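Local coordinates for intimin (Escherichia coli, PDB 6TPL), which is an outer-membrane adhesin whose extracellular passenger, built partly of Ig-like domains, probably holds its receptor-binding end out from the bacterial surface, at residues 13-26 with 96-110. Residues are numbered along the deposited sequence; the frame is centred on the assembly and turned at random.
Sequences KTSAKADGTEAITY and VIFVDQTKASITEIK. With MG (magnesium ion), chain E.
Strand 15-17 runs parallel to 96-99, their directions differing by 23°, and four backbone hydrogen bonds join T14 O to I97 N, A16 N to I97 O, A16 O to V99 N and A18 N to V99 O. The methyl of A16 lies 3.8 Å from F98 CE1, while K17 O meets the F98 ring edge-on, in its plane. I24 CD1 and V96 CG2 touch tip to tip at 3.6 Å, and Y26 OH closes on the same methyl. Just before strand 15-17, T14 OG1 sits 3.1 Å from E108 OE2, and a water bridges T14 O and T107 O across the domain boundary. E22, extended with CG anti to the backbone N (chi1 -177°), gives OE1 to magnesium at 2.0 Å and OE2 to K17 N at 2.7 Å. K13 NZ donates to A23 O and forms a salt bridge to E22 OE1, on its anti lone pair; an alanine here would probably leave A23 O without its ammonium donor and OE1 without its lysine mate. Strand 15-17 is the A'-like edge of the mixed sheet, beside the last strand of its Ig-like sandwich, while 5-11 joins the other sheet; F98 and Y26 pack on L70, and 105-111 opens the second domain.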
ATOM      1  N   LYS A  13       2.952  -9.818  -1.911  1.00 17.28           N
ATOM      2  CA  LYS A  13       4.084  -9.259  -1.191  1.00 18.29           C
ATOM      3  C   LYS A  13       3.844  -7.768  -1.005  1.00 18.78           C
ATOM      4  O   LYS A  13       3.170  -7.137  -1.822  1.00 22.29           O
ATOM      5  CB  LYS A  13       5.398  -9.459  -1.949  1.00 24.09           C
ATOM      6  CG  LYS A  13       5.705 -10.868  -2.428  1.00 25.29           C
ATOM      7  CD  LYS A  13       6.719 -10.774  -3.574  1.00 22.76           C
ATOM      8  CE  LYS A  13       7.389 -12.099  -3.899  1.00 22.18           C
ATOM      9  NZ  LYS A  13       8.377 -11.959  -5.013  1.00 25.42           N
ATOM     10  N   THR A  14       4.419  -7.199   0.057  1.00 14.90           N
ATOM     11  CA  THR A  14       4.397  -5.750   0.206  1.00 14.70           C
ATOM     12  C   THR A  14       5.579  -5.071  -0.475  1.00 16.41           C
ATOM     13  O   THR A  14       5.521  -3.864  -0.729  1.00 15.46           O
ATOM     14  CB  THR A  14       4.384  -5.351   1.684  1.00 14.33           C
ATOM     15  OG1 THR A  14       5.492  -5.952   2.364  1.00 14.87           O
ATOM     16  CG2 THR A  14       3.086  -5.793   2.337  1.00 15.93           C
ATOM     17  N   SER A  15       6.641  -5.810  -0.787  1.00 16.23           N
ATOM     18  CA  SER A  15       7.822  -5.209  -1.390  1.00 17.07           C
ATOM     19  C   SER A  15       8.594  -6.251  -2.186  1.00 17.90           C
ATOM     20  O   SER A  15       8.392  -7.457  -2.037  1.00 17.87           O
ATOM     21  CB  SER A  15       8.732  -4.584  -0.326  1.00 17.31           C
ATOM     22  OG  SER A  15       9.412  -5.588   0.409  1.00 17.64           O
ATOM     23  N   ALA A  16       9.490  -5.756  -3.034  1.00 18.71           N
ATOM     24  CA  ALA A  16      10.337  -6.611  -3.851  1.00 19.67           C
ATOM     25  C   ALA A  16      11.617  -5.859  -4.181  1.00 20.58           C
ATOM     26  O   ALA A  16      11.717  -4.646  -3.985  1.00 20.47           O
ATOM     27  CB  ALA A  16       9.638  -7.046  -5.142  1.00 19.81           C
ATOM     28  N   LYS A  17      12.598  -6.599  -4.692  1.00 21.57           N
ATOM     29  CA  LYS A  17      13.853  -5.992  -5.106  1.00 22.59           C
ATOM     30  C   LYS A  17      13.641  -5.150  -6.356  1.00 22.89           C
ATOM     31  O   LYS A  17      12.870  -5.515  -7.249  1.00 22.80           O
ATOM     32  CB  LYS A  17      14.905  -7.068  -5.373  1.00 23.65           C
ATOM     33  CG  LYS A  17      15.452  -7.740  -4.124  1.00 76.55           C
ATOM     34  CD  LYS A  17      16.468  -8.819  -4.474  1.00 73.59           C
ATOM     35  CE  LYS A  17      15.803 -10.178  -4.656  1.00 99.71           C
ATOM     36  NZ  LYS A  17      15.247 -10.703  -3.373  1.00109.77           N
ATOM     37  N   ALA A  18      14.331  -4.008  -6.409  1.00 23.33           N
ATOM     38  CA  ALA A  18      14.239  -3.099  -7.544  1.00 23.75           C
ATOM     39  C   ALA A  18      15.221  -3.528  -8.624  1.00 25.08           C
ATOM     40  O   ALA A  18      15.964  -2.698  -9.156  1.00 25.89           O
ATOM     41  CB  ALA A  18      14.526  -1.654  -7.135  1.00 23.73           C
ATOM     42  N   ASP A  19      15.249  -4.822  -8.943  1.00 26.62           N
ATOM     43  CA  ASP A  19      16.151  -5.376  -9.948  1.00 41.27           C
ATOM     44  C   ASP A  19      15.468  -5.633 -11.282  1.00 45.56           C
ATOM     45  O   ASP A  19      16.119  -6.109 -12.218  1.00 47.32           O
ATOM     46  CB  ASP A  19      16.762  -6.683  -9.435  1.00 37.33           C
ATOM     47  CG  ASP A  19      15.708  -7.728  -9.094  1.00 32.97           C
ATOM     48  OD1 ASP A  19      14.514  -7.498  -9.380  1.00 29.38           O
ATOM     49  OD2 ASP A  19      16.077  -8.782  -8.534  1.00 31.07           O
ATOM     50  N   GLY A  20      14.175  -5.336 -11.390  1.00 26.18           N
ATOM     51  CA  GLY A  20      13.434  -5.648 -12.592  1.00 26.43           C
ATOM     52  C   GLY A  20      13.149  -7.114 -12.792  1.00 26.61           C
ATOM     53  O   GLY A  20      12.636  -7.493 -13.849  1.00 34.54           O
ATOM     54  N   THR A  21      13.460  -7.955 -11.808  1.00 35.70           N
ATOM     55  CA  THR A  21      13.282  -9.396 -11.932  1.00 36.83           C
ATOM     56  C   THR A  21      12.270  -9.948 -10.942  1.00 34.18           C
ATOM     57  O   THR A  21      11.352 -10.670 -11.342  1.00 32.45           O
ATOM     58  CB  THR A  21      14.634 -10.109 -11.752  1.00 36.33           C
ATOM     59  OG1 THR A  21      15.547  -9.681 -12.772  1.00 39.67           O
ATOM     60  CG2 THR A  21      14.451 -11.618 -11.832  1.00 36.64           C
ATOM     61  N   GLU A  22      12.407  -9.636  -9.655  1.00 24.55           N
ATOM     62  CA  GLU A  22      11.444 -10.125  -8.676  1.00 26.96           C
ATOM     63  C   GLU A  22      10.067  -9.554  -8.981  1.00 22.55           C
ATOM     64  O   GLU A  22       9.928  -8.362  -9.270  1.00 22.37           O
ATOM     65  CB  GLU A  22      11.864  -9.747  -7.256  1.00 41.99           C
ATOM     66  CG  GLU A  22      10.922 -10.308  -6.200  1.00 54.52           C
ATOM     67  CD  GLU A  22      11.405 -10.072  -4.783  1.00 58.49           C
ATOM     68  OE1 GLU A  22      10.802 -10.642  -3.849  1.00 50.12           O
ATOM     69  OE2 GLU A  22      12.385  -9.323  -4.604  1.00 72.12           O
ATOM     70  N   ALA A  23       9.048 -10.405  -8.915  1.00 22.07           N
ATOM     71  CA  ALA A  23       7.692 -10.025  -9.277  1.00 21.37           C
ATOM     72  C   ALA A  23       6.816  -9.923  -8.037  1.00 20.10           C
ATOM     73  O   ALA A  23       6.925 -10.738  -7.115  1.00 19.85           O
ATOM     74  CB  ALA A  23       7.083 -11.031 -10.255  1.00 27.44           C
ATOM     75  N   ILE A  24       5.963  -8.902  -8.016  1.00 19.39           N
ATOM     76  CA  ILE A  24       4.837  -8.819  -7.091  1.00 18.25           C
ATOM     77  C   ILE A  24       3.583  -9.212  -7.864  1.00 18.12           C
ATOM     78  O   ILE A  24       3.278  -8.617  -8.905  1.00 18.47           O
ATOM     79  CB  ILE A  24       4.697  -7.409  -6.497  1.00 17.61           C
ATOM     80  CG1 ILE A  24       5.965  -7.030  -5.721  1.00 17.86           C
ATOM     81  CG2 ILE A  24       3.493  -7.342  -5.577  1.00 16.53           C
ATOM     82  CD1 ILE A  24       5.908  -5.656  -5.084  1.00 20.18           C
ATOM     83  N   THR A  25       2.854 -10.210  -7.368  1.00 17.71           N
ATOM     84  CA  THR A  25       1.691 -10.741  -8.071  1.00 17.71           C
ATOM     85  C   THR A  25       0.412 -10.245  -7.402  1.00 16.65           C
ATOM     86  O   THR A  25       0.209 -10.459  -6.202  1.00 15.95           O
ATOM     87  CB  THR A  25       1.724 -12.269  -8.110  1.00 18.18           C
ATOM     88  OG1 THR A  25       2.882 -12.710  -8.832  1.00 19.29           O
ATOM     89  CG2 THR A  25       0.471 -12.809  -8.796  1.00 18.52           C
ATOM     90  N   TYR A  26      -0.442  -9.585  -8.180  1.00 16.60           N
ATOM     91  CA  TYR A  26      -1.715  -9.060  -7.708  1.00 15.72           C
ATOM     92  C   TYR A  26      -2.850  -9.997  -8.104  1.00 15.76           C
ATOM     93  O   TYR A  26      -2.818 -10.617  -9.167  1.00 16.60           O
ATOM     94  CB  TYR A  26      -2.004  -7.676  -8.299  1.00 15.71           C
ATOM     95  CG  TYR A  26      -1.084  -6.569  -7.840  1.00 15.61           C
ATOM     96  CD1 TYR A  26       0.190  -6.431  -8.373  1.00 16.40           C
ATOM     97  CD2 TYR A  26      -1.501  -5.646  -6.897  1.00 14.81           C
ATOM     98  CE1 TYR A  26       1.033  -5.417  -7.961  1.00 16.39           C
ATOM     99  CE2 TYR A  26      -0.666  -4.624  -6.481  1.00 14.82           C
ATOM    100  CZ  TYR A  26       0.597  -4.515  -7.017  1.00 15.60           C
ATOM    101  OH  TYR A  26       1.437  -3.501  -6.605  1.00 15.69           O
ATOM    102  N   VAL A  96       2.876  -0.681  -2.944  1.00 11.72           N
ATOM    103  CA  VAL A  96       3.982  -1.595  -2.682  1.00 11.90           C
ATOM    104  C   VAL A  96       5.273  -0.817  -2.905  1.00 12.08           C
ATOM    105  O   VAL A  96       5.271   0.273  -3.475  1.00 12.14           O
ATOM    106  CB  VAL A  96       3.940  -2.857  -3.564  1.00 12.32           C
ATOM    107  CG1 VAL A  96       2.625  -3.597  -3.365  1.00 12.19           C
ATOM    108  CG2 VAL A  96       4.166  -2.504  -5.030  1.00 12.77           C
ATOM    109  N   ILE A  97       6.384  -1.389  -2.453  1.00 12.37           N
ATOM    110  CA  ILE A  97       7.680  -0.725  -2.524  1.00 15.64           C
ATOM    111  C   ILE A  97       8.695  -1.660  -3.169  1.00 13.44           C
ATOM    112  O   ILE A  97       8.751  -2.851  -2.848  1.00 13.25           O
ATOM    113  CB  ILE A  97       8.183  -0.297  -1.131  1.00 12.36           C
ATOM    114  CG1 ILE A  97       7.283   0.784  -0.532  1.00 12.64           C
ATOM    115  CG2 ILE A  97       9.622   0.189  -1.218  1.00 14.52           C
ATOM    116  CD1 ILE A  97       7.568   1.073   0.928  1.00 11.93           C
ATOM    117  N   PHE A  98       9.516  -1.107  -4.058  1.00 13.60           N
ATOM    118  CA  PHE A  98      10.700  -1.776  -4.582  1.00 14.24           C
ATOM    119  C   PHE A  98      11.930  -1.154  -3.938  1.00 14.33           C
ATOM    120  O   PHE A  98      12.043   0.073  -3.859  1.00 14.19           O
ATOM    121  CB  PHE A  98      10.753  -1.662  -6.102  1.00 20.55           C
ATOM    122  CG  PHE A  98       9.643  -2.396  -6.786  1.00 21.51           C
ATOM    123  CD1 PHE A  98       9.798  -3.722  -7.148  1.00 22.04           C
ATOM    124  CD2 PHE A  98       8.440  -1.769  -7.051  1.00 21.98           C
ATOM    125  CE1 PHE A  98       8.779  -4.410  -7.775  1.00 22.56           C
ATOM    126  CE2 PHE A  98       7.416  -2.449  -7.680  1.00 21.81           C
ATOM    127  CZ  PHE A  98       7.586  -3.770  -8.040  1.00 21.10           C
ATOM    128  N   VAL A  99      12.828  -1.997  -3.447  1.00 16.90           N
ATOM    129  CA  VAL A  99      13.929  -1.531  -2.620  1.00 18.29           C
ATOM    130  C   VAL A  99      15.253  -1.929  -3.251  1.00 18.78           C
ATOM    131  O   VAL A  99      15.347  -2.903  -4.006  1.00 20.51           O
ATOM    132  CB  VAL A  99      13.847  -2.086  -1.180  1.00 18.66           C
ATOM    133  CG1 VAL A  99      12.640  -1.531  -0.446  1.00 20.56           C
ATOM    134  CG2 VAL A  99      13.820  -3.616  -1.209  1.00 19.64           C
ATOM    135  N   ASP A 100      16.281  -1.147  -2.930  1.00 15.58           N
ATOM    136  CA  ASP A 100      17.671  -1.545  -3.110  1.00 17.37           C
ATOM    137  C   ASP A 100      18.035  -2.472  -1.956  1.00 16.31           C
ATOM    138  O   ASP A 100      18.124  -2.033  -0.805  1.00 15.90           O
ATOM    139  CB  ASP A 100      18.578  -0.318  -3.146  1.00 19.39           C
ATOM    140  CG  ASP A 100      20.040  -0.676  -3.348  1.00 19.67           C
ATOM    141  OD1 ASP A 100      20.426  -1.829  -3.059  1.00 19.50           O
ATOM    142  OD2 ASP A 100      20.809   0.198  -3.790  1.00 20.15           O
ATOM    143  N   GLN A 101      18.240  -3.754  -2.258  1.00 19.21           N
ATOM    144  CA  GLN A 101      18.465  -4.737  -1.206  1.00 21.18           C
ATOM    145  C   GLN A 101      19.719  -4.442  -0.396  1.00 25.26           C
ATOM    146  O   GLN A 101      19.847  -4.946   0.725  1.00 24.82           O
ATOM    147  CB  GLN A 101      18.563  -6.135  -1.810  1.00 25.90           C
ATOM    148  CG  GLN A 101      19.738  -6.304  -2.761  1.00 33.91           C
ATOM    149  CD  GLN A 101      19.696  -7.607  -3.529  1.00 39.58           C
ATOM    150  OE1 GLN A 101      19.705  -7.615  -4.760  1.00 40.55           O
ATOM    151  NE2 GLN A 101      19.658  -8.719  -2.806  1.00 40.21           N
ATOM    152  N   THR A 102      20.652  -3.651  -0.928  1.00 22.75           N
ATOM    153  CA  THR A 102      21.881  -3.397  -0.190  1.00 21.48           C
ATOM    154  C   THR A 102      21.725  -2.299   0.854  1.00 21.38           C
ATOM    155  O   THR A 102      22.651  -2.095   1.646  1.00 23.61           O
ATOM    156  CB  THR A 102      23.029  -3.012  -1.132  1.00 22.49           C
ATOM    157  OG1 THR A 102      22.766  -1.731  -1.718  1.00 19.87           O
ATOM    158  CG2 THR A 102      23.212  -4.060  -2.219  1.00 25.89           C
ATOM    159  N   LYS A 103      20.595  -1.595   0.885  1.00 19.66           N
ATOM    160  CA  LYS A 103      20.428  -0.438   1.755  1.00 21.19           C
ATOM    161  C   LYS A 103      19.219  -0.610   2.666  1.00 19.70           C
ATOM    162  O   LYS A 103      18.157  -1.061   2.227  1.00 15.05           O
ATOM    163  CB  LYS A 103      20.261   0.849   0.934  1.00 24.22           C
ATOM    164  CG  LYS A 103      21.435   1.185   0.039  1.00 26.48           C
ATOM    165  CD  LYS A 103      21.087   2.312  -0.923  1.00 25.80           C
ATOM    166  CE  LYS A 103      21.005   3.659  -0.222  1.00 24.10           C
ATOM    167  NZ  LYS A 103      20.635   4.743  -1.179  1.00 23.63           N
ATOM    168  N   ALA A 104      19.389  -0.233   3.936  1.00 15.19           N
ATOM    169  CA  ALA A 104      18.285  -0.213   4.892  1.00 14.42           C
ATOM    170  C   ALA A 104      17.162   0.669   4.359  1.00 13.89           C
ATOM    171  O   ALA A 104      17.309   1.892   4.277  1.00 13.82           O
ATOM    172  CB  ALA A 104      18.760   0.277   6.267  1.00 15.38           C
ATOM    173  N   SER A 105      16.040   0.056   3.974  1.00 13.42           N
ATOM    174  CA  SER A 105      14.946   0.765   3.328  1.00 13.02           C
ATOM    175  C   SER A 105      13.620   0.374   3.965  1.00 12.46           C
ATOM    176  O   SER A 105      13.432  -0.767   4.393  1.00 12.48           O
ATOM    177  CB  SER A 105      14.881   0.456   1.816  1.00 13.38           C
ATOM    178  OG  SER A 105      16.158   0.503   1.207  1.00 14.04           O
ATOM    179  N   ILE A 106      12.693   1.329   4.006  1.00 12.14           N
ATOM    180  CA  ILE A 106      11.320   1.006   4.368  1.00 12.64           C
ATOM    181  C   ILE A 106      10.742   0.060   3.323  1.00 12.03           C
ATOM    182  O   ILE A 106      10.816   0.320   2.116  1.00 12.07           O
ATOM    183  CB  ILE A 106      10.465   2.274   4.476  1.00 11.32           C
ATOM    184  CG1 ILE A 106      10.932   3.135   5.641  1.00 11.19           C
ATOM    185  CG2 ILE A 106       9.006   1.897   4.666  1.00 10.96           C
ATOM    186  CD1 ILE A 106      10.297   4.512   5.696  1.00 11.30           C
ATOM    187  N   THR A 107      10.165  -1.048   3.783  1.00 11.83           N
ATOM    188  CA  THR A 107       9.526  -2.010   2.895  1.00 11.97           C
ATOM    189  C   THR A 107       8.013  -2.008   3.001  1.00 12.58           C
ATOM    190  O   THR A 107       7.347  -2.509   2.088  1.00 11.69           O
ATOM    191  CB  THR A 107      10.038  -3.431   3.176  1.00 12.30           C
ATOM    192  OG1 THR A 107       9.780  -3.773   4.540  1.00 12.40           O
ATOM    193  CG2 THR A 107      11.528  -3.526   2.884  1.00 14.29           C
ATOM    194  N   GLU A 108       7.453  -1.460   4.076  1.00 11.74           N
ATOM    195  CA  GLU A 108       6.007  -1.387   4.189  1.00 15.81           C
ATOM    196  C   GLU A 108       5.607  -0.310   5.188  1.00 11.57           C
ATOM    197  O   GLU A 108       6.380   0.078   6.068  1.00 10.52           O
ATOM    198  CB  GLU A 108       5.419  -2.742   4.596  1.00 16.76           C
ATOM    199  CG  GLU A 108       6.193  -3.485   5.688  1.00 19.23           C
ATOM    200  CD  GLU A 108       5.472  -4.743   6.162  1.00 17.28           C
ATOM    201  OE1 GLU A 108       4.823  -4.681   7.226  1.00 12.52           O
ATOM    202  OE2 GLU A 108       5.543  -5.762   5.452  1.00 18.79           O
ATOM    203  N   ILE A 109       4.375   0.165   5.022  1.00 10.33           N
ATOM    204  CA  ILE A 109       3.746   1.121   5.924  1.00 10.07           C
ATOM    205  C   ILE A 109       2.265   0.757   5.933  1.00 10.00           C
ATOM    206  O   ILE A 109       1.631   0.677   4.874  1.00 10.08           O
ATOM    207  CB  ILE A 109       4.003   2.575   5.483  1.00 10.03           C
ATOM    208  CG1 ILE A 109       3.307   3.535   6.438  1.00  9.82           C
ATOM    209  CG2 ILE A 109       3.546   2.781   4.063  1.00 10.16           C
ATOM    210  CD1 ILE A 109       3.863   4.937   6.411  1.00 11.54           C
ATOM    211  N   LYS A 110       1.720   0.471   7.112  1.00 11.24           N
ATOM    212  CA  LYS A 110       0.344   0.015   7.258  1.00  9.97           C
ATOM    213  C   LYS A 110      -0.360   0.843   8.323  1.00  9.86           C
ATOM    214  O   LYS A 110       0.253   1.224   9.325  1.00 10.15           O
ATOM    215  CB  LYS A 110       0.290  -1.473   7.636  1.00 11.17           C
ATOM    216  CG  LYS A 110       0.889  -2.418   6.603  1.00 15.73           C
ATOM    217  CD  LYS A 110       0.855  -3.852   7.115  1.00 20.30           C
ATOM    218  CE  LYS A 110       1.472  -4.835   6.136  1.00 24.43           C
ATOM    219  NZ  LYS A 110       1.394  -6.233   6.652  1.00 27.72           N
TER
HETATM  220 MG    MG E 803      10.519 -11.213  -1.981  1.00 49.38          MG
HETATM  221  O   HOH W   1       4.872  -1.859   0.958  1.00 10.78           O
HETATM  222  O   HOH W   2      11.522 -11.703   0.145  1.00 53.35           O
HETATM  223  O   HOH W   3       9.237  -9.400  -1.053  1.00 41.33           O
HETATM  224  O   HOH W   4       8.933 -12.893  -0.859  1.00 60.86           O